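Local coordinates for pyruvate synthase subunit porC (Thermotoga maritima MSB8, PDB 2RAA), which forms the gamma chain of pyruvate synthase, a heterotetramer that converts pyruvate and CoA to acetyl-CoA and CO2 while reducing ferredoxin, at residues Leu104-Val115 with Phe127-Thr137. Numbering follows the deposited sequence.
Sequences LSEDGILLVNTV and FNGKICVVDAT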
loop_
_atom_site.group_PDB
_atom_site.type_symbol
_atom_site.label_atom_id
_atom_site.label_comp_id
_atom_site.label_asym_id
_atom_site.label_seq_id
_atom_site.Cartn_x
_atom_site.Cartn_y
_atom_site.Cartn_z
ATOM N N LEU A 104 3.719 -15.286 -1.299
ATOM C CA LEU A 104 3.425 -14.721 0.015
ATOM C C LEU A 104 3.457 -15.815 1.077
ATOM O O LEU A 104 2.655 -16.759 1.075
ATOM C CB LEU A 104 2.077 -13.970 0.026
ATOM C CG LEU A 104 1.701 -13.159 1.285
ATOM C CD1 LEU A 104 2.743 -12.090 1.678
ATOM C CD2 LEU A 104 0.346 -12.520 1.082
ATOM N N SER A 105 4.403 -15.672 1.987
ATOM C CA SER A 105 4.531 -16.592 3.100
ATOM C C SER A 105 3.295 -16.569 3.969
ATOM O O SER A 105 2.429 -15.720 3.810
ATOM C CB SER A 105 5.726 -16.192 3.959
ATOM O OG SER A 105 5.682 -16.829 5.213
ATOM N N GLU A 106 3.244 -17.502 4.909
ATOM C CA GLU A 106 2.163 -17.562 5.864
ATOM C C GLU A 106 2.374 -16.521 6.961
ATOM O O GLU A 106 1.387 -15.938 7.429
ATOM C CB GLU A 106 2.011 -18.979 6.439
ATOM C CG GLU A 106 1.538 -20.024 5.396
ATOM C CD GLU A 106 0.049 -19.909 5.040
ATOM O OE1 GLU A 106 -0.792 -20.380 5.849
ATOM O OE2 GLU A 106 -0.265 -19.387 3.937
ATOM N N ASP A 107 3.628 -16.250 7.359
ATOM C CA ASP A 107 3.856 -15.153 8.336
ATOM C C ASP A 107 3.853 -13.747 7.682
ATOM O O ASP A 107 4.170 -12.771 8.342
ATOM C CB ASP A 107 5.005 -15.386 9.403
ATOM C CG ASP A 107 6.387 -15.753 8.813
ATOM O OD1 ASP A 107 6.741 -15.276 7.715
ATOM O OD2 ASP A 107 7.151 -16.499 9.495
ATOM N N GLY A 108 3.416 -13.657 6.420
ATOM C CA GLY A 108 3.322 -12.391 5.691
ATOM C C GLY A 108 1.937 -11.769 5.786
ATOM O O GLY A 108 1.054 -12.359 6.402
ATOM N N ILE A 109 1.743 -10.600 5.148
ATOM C CA ILE A 109 0.491 -9.844 5.243
ATOM C C ILE A 109 -0.129 -9.595 3.902
ATOM O O ILE A 109 0.541 -9.252 2.955
ATOM C CB ILE A 109 0.700 -8.441 5.907
ATOM C CG1 ILE A 109 1.183 -8.613 7.349
ATOM C CG2 ILE A 109 -0.579 -7.598 5.865
ATOM C CD1 ILE A 109 1.400 -7.316 8.112
ATOM N N LEU A 110 -1.436 -9.747 3.840
ATOM C CA LEU A 110 -2.191 -9.371 2.662
ATOM C C LEU A 110 -3.010 -8.165 3.113
ATOM O O LEU A 110 -3.834 -8.266 4.015
ATOM C CB LEU A 110 -3.057 -10.516 2.181
ATOM C CG LEU A 110 -4.044 -10.277 1.065
ATOM C CD1 LEU A 110 -3.393 -9.652 -0.170
ATOM C CD2 LEU A 110 -4.699 -11.624 0.742
ATOM N N LEU A 111 -2.727 -7.017 2.502
ATOM C CA LEU A 111 -3.388 -5.763 2.839
ATOM C C LEU A 111 -4.266 -5.395 1.640
ATOM O O LEU A 111 -3.789 -5.435 0.490
ATOM C CB LEU A 111 -2.325 -4.684 3.146
ATOM C CG LEU A 111 -2.816 -3.231 3.279
ATOM C CD1 LEU A 111 -3.794 -3.061 4.440
ATOM C CD2 LEU A 111 -1.632 -2.260 3.342
ATOM N N VAL A 112 -5.539 -5.059 1.899
ATOM C CA VAL A 112 -6.529 -4.832 0.832
ATOM C C VAL A 112 -7.421 -3.622 1.090
ATOM O O VAL A 112 -7.813 -3.346 2.210
ATOM C CB VAL A 112 -7.428 -6.099 0.591
ATOM C CG1 VAL A 112 -8.232 -5.984 -0.705
ATOM C CG2 VAL A 112 -6.583 -7.374 0.525
ATOM N N ASN A 113 -7.722 -2.908 0.006
ATOM C CA ASN A 113 -8.624 -1.756 -0.008
ATOM C C ASN A 113 -9.952 -2.376 -0.310
ATOM O O ASN A 113 -10.232 -2.747 -1.451
ATOM C CB ASN A 113 -8.256 -0.764 -1.130
ATOM C CG ASN A 113 -9.329 0.297 -1.370
ATOM O OD1 ASN A 113 -10.020 0.707 -0.453
ATOM N ND2 ASN A 113 -9.425 0.780 -2.612
ATOM N N THR A 114 -10.765 -2.534 0.712
ATOM C CA THR A 114 -12.024 -3.194 0.512
ATOM C C THR A 114 -12.951 -2.873 1.616
ATOM O O THR A 114 -12.523 -2.662 2.740
ATOM C CB THR A 114 -11.845 -4.725 0.497
ATOM O OG1 THR A 114 -13.070 -5.341 0.082
ATOM C CG2 THR A 114 -11.395 -5.263 1.883
ATOM N N VAL A 115 -14.235 -2.851 1.291
ATOM C CA VAL A 115 -15.274 -2.703 2.313
ATOM C C VAL A 115 -15.764 -4.076 2.809
ATOM O O VAL A 115 -16.554 -4.140 3.724
ATOM C CB VAL A 115 -16.454 -1.879 1.795
ATOM C CG1 VAL A 115 -17.310 -2.721 0.828
ATOM C CG2 VAL A 115 -17.251 -1.352 2.958
ATOM N N PHE A 127 -5.633 -17.289 0.851
ATOM C CA PHE A 127 -4.588 -16.924 1.765
ATOM C C PHE A 127 -5.001 -17.112 3.233
ATOM O O PHE A 127 -5.887 -16.418 3.765
ATOM C CB PHE A 127 -4.152 -15.473 1.526
ATOM C CG PHE A 127 -2.954 -15.085 2.330
ATOM C CD1 PHE A 127 -1.725 -15.678 2.075
ATOM C CD2 PHE A 127 -3.055 -14.169 3.364
ATOM C CE1 PHE A 127 -0.614 -15.357 2.833
ATOM C CE2 PHE A 127 -1.950 -13.835 4.132
ATOM C CZ PHE A 127 -0.725 -14.426 3.869
ATOM N N ASN A 128 -4.368 -18.085 3.874
ATOM C CA ASN A 128 -4.430 -18.232 5.324
ATOM C C ASN A 128 -3.210 -17.427 5.705
ATOM O O ASN A 128 -2.204 -17.498 5.004
ATOM C CB ASN A 128 -4.296 -19.685 5.715
ATOM C CG ASN A 128 -5.277 -20.566 4.969
ATOM O OD1 ASN A 128 -4.880 -21.334 4.087
ATOM N ND2 ASN A 128 -6.572 -20.426 5.278
ATOM N N GLY A 129 -3.281 -16.640 6.769
ATOM C CA GLY A 129 -2.210 -15.670 7.079
ATOM C C GLY A 129 -2.882 -14.360 7.405
ATOM O O GLY A 129 -4.062 -14.203 7.133
ATOM N N LYS A 130 -2.153 -13.416 7.985
ATOM C CA LYS A 130 -2.775 -12.170 8.398
ATOM C C LYS A 130 -3.319 -11.444 7.174
ATOM O O LYS A 130 -2.617 -11.254 6.196
ATOM C CB LYS A 130 -1.801 -11.274 9.188
ATOM C CG LYS A 130 -2.514 -10.128 9.923
ATOM C CD LYS A 130 -1.557 -9.030 10.396
ATOM C CE LYS A 130 -0.818 -9.412 11.667
ATOM N NZ LYS A 130 0.131 -8.313 12.051
ATOM N N ILE A 131 -4.590 -11.078 7.231
ATOM C CA ILE A 131 -5.246 -10.285 6.198
ATOM C C ILE A 131 -5.707 -8.994 6.852
ATOM O O ILE A 131 -6.424 -9.033 7.832
ATOM C CB ILE A 131 -6.491 -10.991 5.607
ATOM C CG1 ILE A 131 -6.069 -12.237 4.807
ATOM C CG2 ILE A 131 -7.309 -9.997 4.767
ATOM C CD1 ILE A 131 -7.208 -13.178 4.396
ATOM N N CYS A 132 -5.274 -7.856 6.322
ATOM C CA CYS A 132 -5.664 -6.555 6.845
ATOM C C CYS A 132 -6.503 -5.856 5.765
ATOM O O CYS A 132 -6.202 -5.980 4.577
ATOM C CB CYS A 132 -4.409 -5.757 7.178
ATOM S SG CYS A 132 -3.160 -6.658 8.146
ATOM N N VAL A 133 -7.560 -5.157 6.162
ATOM C CA VAL A 133 -8.456 -4.497 5.207
ATOM C C VAL A 133 -8.779 -3.088 5.703
ATOM O O VAL A 133 -8.786 -2.819 6.914
ATOM C CB VAL A 133 -9.806 -5.268 5.024
ATOM C CG1 VAL A 133 -9.586 -6.695 4.559
ATOM C CG2 VAL A 133 -10.653 -5.234 6.303
ATOM N N VAL A 134 -9.032 -2.178 4.768
ATOM C CA VAL A 134 -9.388 -0.803 5.152
ATOM C C VAL A 134 -10.106 -0.190 3.965
ATOM O O VAL A 134 -9.772 -0.472 2.836
ATOM C CB VAL A 134 -8.164 0.049 5.493
ATOM C CG1 VAL A 134 -7.170 0.080 4.313
ATOM C CG2 VAL A 134 -8.559 1.483 5.988
ATOM N N ASP A 135 -11.094 0.639 4.225
ATOM C CA ASP A 135 -11.874 1.264 3.098
ATOM C C ASP A 135 -11.167 2.545 2.695
ATOM O O ASP A 135 -11.546 3.668 3.110
ATOM C CB ASP A 135 -13.296 1.531 3.581
ATOM C CG ASP A 135 -14.161 2.155 2.532
ATOM O OD1 ASP A 135 -13.699 2.268 1.363
ATOM O OD2 ASP A 135 -15.273 2.559 2.914
ATOM N N ALA A 136 -10.100 2.384 1.907
ATOM C CA ALA A 136 -9.209 3.519 1.614
ATOM C C ALA A 136 -9.900 4.444 0.646
ATOM O O ALA A 136 -9.775 5.658 0.755
ATOM C CB ALA A 136 -7.902 3.069 1.053
ATOM N N THR A 137 -10.647 3.875 -0.283
ATOM C CA THR A 137 -11.374 4.740 -1.267
ATOM C C THR A 137 -12.210 5.799 -0.585
ATOM O O THR A 137 -12.118 6.983 -0.914
ATOM C CB THR A 137 -12.237 3.902 -2.183
ATOM O OG1 THR A 137 -11.368 2.956 -2.825
ATOM C CG2 THR A 137 -12.980 4.785 -3.267
#
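Strands 109-113 and 130-134 run parallel, their axes 4.7 Å apart at closest approach, and are joined by backbone bonds such as Cys132 N to Leu110 O (2.8 Å). With helix 118-125 between them in sequence they form a beta-alpha-beta crossover of the central mixed sheet. Strand 87-90 flanks 109-113 on its other edge.

Leu110, Val112, Ile131 and Val133 share one sheet face, where Leu110 and Ile131 also meet helix 118-125. On the opposite face Ile109 CG2 touches Cys132 SG at 3.6 Å. That sulfur is in a disulfide with Cys202, which ties strand 130-134 to the short C-terminal strand 201-202.

Before the strands, the Phe127 ring packs against Leu104 and Leu110. Leu104 CD2 sits over one ring face in a CH-pi contact, 3.7 Å from the centroid, and Leu110 CB approaches Phe127 CD2 obliquely. Phe127 CG is anti to the backbone N (chi1 -173°), which lays the ring against Leu104. Ser105 O and Gly108 O lie at the ring edge. Gly129 has a positive phi, and a CB there would run into Phe127 CZ and the carbonyl O of Asn128.

Beyond the strands, Asn113 grips the start of helix 136-143. Its OD1 accepts from Ala136 N (2.9 Å) and Thr137 N (3.2 Å), both from the same face of the amide plane. A leucine here has no such acceptor, so both amides would probably lose this partner, weakening the tie between strand and helix. ND2 also bonds Ile91 O. The bond from Asn113 ND2 to Thr137 OG1 is 2.9 Å long, nearly straight at 168°, and lies in the amide plane.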